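Local structure of putative ABC transporter, periplasmic binding protein, amino acid (2YJP) at residues A[139-143]-A[286-290]. The protein probably serves as the periplasmic solute receptor that captures L-cysteine for an ABC importer of Neisseria gonorrhoeae. The protein carries 1 engineered substitution. Sequence-based numbering, arbitrary orientation.
Sequences DPYMK and EALLA
Met142 and Leu289 face each other in a single antiparallel beta bridge, their CA atoms 4.3 Å apart, where the chain close to its C-terminus, following on from a short helical segment, runs antiparallel to the start of strand 142-151. The arrangement illustrates how a bilobal solute-binding protein can tie residues near its C-terminus to a strand that, as in other family 3 solute-binding proteins, probably belongs to the crossover between the lobes. Two backbone hydrogen bonds flank the bridge. Ala290 N reaches Tyr141 O at 3.0 Å along a nearly straight N-H path (176°), although the donor sits well above the carbonyl plane; Lys143 N reaches Leu288 O at 2.9 Å. On its other edge the strand pairs with 237-244, where a classic beta bulge sets Tyr141 and Met142 together opposite Ile239.

Ala290 turns its CB toward the strand, over the peptide between Tyr141 and Met142, with Tyr141 C 3.4 Å from the Ala290 CB methyl and Pro140 O also close; the same methyl meets the ring carbon Pro140 CB at 4.1 Å. Met142 and Leu288 extend in the same direction next to each other, with Met142 CE 3.9 Å from Leu288 CD2. The CG of Met142 is placed between its backbone N and carbonyl carbon (chi1 86°), and a bend at chi3 turns the methyl toward the leucine; Phe68 and Phe80 also touch this methionine. Tyr141 points away from the tail, its hydroxyl held by Asp81, while Leu289 packs on Leu267 and Tyr271.

Lys143 runs alongside 286-289, its CE passing 3.3 Å from Leu289 O. Its ammonium donates to Glu286 O, with Lys143 NZ 2.7 Å from that oxygen and lying in the plane of the carbonyl.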
loop_
_atom_site.group_PDB
_atom_site.type_symbol
_atom_site.label_atom_id
_atom_site.label_comp_id
_atom_site.label_asym_id
_atom_site.label_seq_id
_atom_site.Cartn_x
_atom_site.Cartn_y
_atom_site.Cartn_z
ATOM N N ASP A 139 -9.003 -3.875 -11.359
ATOM C CA ASP A 139 -9.938 -4.108 -10.279
ATOM C C ASP A 139 -9.302 -4.064 -8.928
ATOM O O ASP A 139 -8.333 -4.779 -8.704
ATOM C CB ASP A 139 -10.514 -5.516 -10.376
ATOM C CG ASP A 139 -11.553 -5.647 -11.437
ATOM O OD1 ASP A 139 -11.781 -4.663 -12.197
ATOM O OD2 ASP A 139 -12.136 -6.753 -11.504
ATOM N N PRO A 140 -9.928 -3.312 -8.002
ATOM C CA PRO A 140 -9.437 -3.194 -6.616
ATOM C C PRO A 140 -9.504 -4.518 -5.895
ATOM O O PRO A 140 -10.414 -5.342 -6.182
ATOM C CB PRO A 140 -10.372 -2.189 -5.957
ATOM C CG PRO A 140 -11.481 -1.933 -6.915
ATOM C CD PRO A 140 -11.198 -2.616 -8.242
ATOM N N TYR A 141 -8.549 -4.721 -4.977
ATOM C CA TYR A 141 -8.583 -5.860 -4.076
ATOM C C TYR A 141 -8.780 -5.508 -2.598
ATOM O O TYR A 141 -9.190 -6.367 -1.818
ATOM C CB TYR A 141 -7.359 -6.766 -4.270
ATOM C CG TYR A 141 -6.048 -6.105 -4.083
ATOM C CD1 TYR A 141 -5.405 -5.521 -5.164
ATOM C CD2 TYR A 141 -5.408 -6.069 -2.831
ATOM C CE1 TYR A 141 -4.197 -4.919 -5.035
ATOM C CE2 TYR A 141 -4.138 -5.471 -2.686
ATOM C CZ TYR A 141 -3.554 -4.876 -3.807
ATOM O OH TYR A 141 -2.310 -4.260 -3.738
ATOM N N MET A 142 -8.514 -4.257 -2.222
ATOM C CA MET A 142 -8.796 -3.821 -0.849
ATOM C C MET A 142 -9.223 -2.354 -0.747
ATOM O O MET A 142 -9.209 -1.627 -1.743
ATOM C CB MET A 142 -7.653 -4.168 0.103
ATOM C CG MET A 142 -6.532 -3.185 0.205
ATOM S SD MET A 142 -5.293 -3.665 1.460
ATOM C CE MET A 142 -5.676 -2.513 2.766
ATOM N N LYS A 143 -9.648 -1.954 0.444
ATOM C CA LYS A 143 -10.028 -0.565 0.719
ATOM C C LYS A 143 -9.326 -0.092 1.984
ATOM O O LYS A 143 -8.990 -0.914 2.820
ATOM C CB LYS A 143 -11.546 -0.372 0.886
ATOM C CG LYS A 143 -12.321 -1.586 1.041
ATOM C CD LYS A 143 -13.689 -1.345 1.585
ATOM C CE LYS A 143 -14.602 -2.525 1.228
ATOM N NZ LYS A 143 -15.435 -2.925 2.336
ATOM N N GLU A 286 -14.534 -8.052 5.639
ATOM C CA GLU A 286 -15.300 -7.234 4.715
ATOM C C GLU A 286 -15.019 -5.753 4.862
ATOM O O GLU A 286 -15.415 -4.999 4.003
ATOM C CB GLU A 286 -16.835 -7.494 4.754
ATOM C CG GLU A 286 -17.507 -7.850 6.088
ATOM C CD GLU A 286 -16.971 -9.122 6.781
ATOM O OE1 GLU A 286 -16.051 -9.726 6.282
ATOM O OE2 GLU A 286 -17.460 -9.546 7.843
ATOM N N ALA A 287 -14.354 -5.342 5.944
ATOM C CA ALA A 287 -13.884 -3.958 6.073
ATOM C C ALA A 287 -12.593 -3.744 5.292
ATOM O O ALA A 287 -12.286 -2.616 4.952
ATOM C CB ALA A 287 -13.693 -3.534 7.557
ATOM N N LEU A 288 -11.844 -4.795 4.986
ATOM C CA LEU A 288 -10.582 -4.589 4.286
ATOM C C LEU A 288 -10.690 -5.000 2.837
ATOM O O LEU A 288 -10.154 -4.348 1.962
ATOM C CB LEU A 288 -9.438 -5.370 4.936
ATOM C CG LEU A 288 -8.754 -4.790 6.160
ATOM C CD1 LEU A 288 -8.204 -5.868 7.102
ATOM C CD2 LEU A 288 -7.631 -3.854 5.806
ATOM N N LEU A 289 -11.378 -6.103 2.572
ATOM C CA LEU A 289 -11.343 -6.660 1.219
ATOM C C LEU A 289 -12.372 -5.957 0.350
ATOM O O LEU A 289 -13.447 -5.606 0.808
ATOM C CB LEU A 289 -11.597 -8.177 1.243
ATOM C CG LEU A 289 -10.576 -9.030 2.037
ATOM C CD1 LEU A 289 -10.971 -10.519 2.106
ATOM C CD2 LEU A 289 -9.199 -8.871 1.479
ATOM N N ALA A 290 -11.995 -5.710 -0.896
ATOM C CA ALA A 290 -12.876 -5.153 -1.898
ATOM C C ALA A 290 -13.832 -6.235 -2.391
ATOM O O ALA A 290 -13.409 -7.357 -2.701
ATOM C CB ALA A 290 -12.065 -4.602 -3.086
#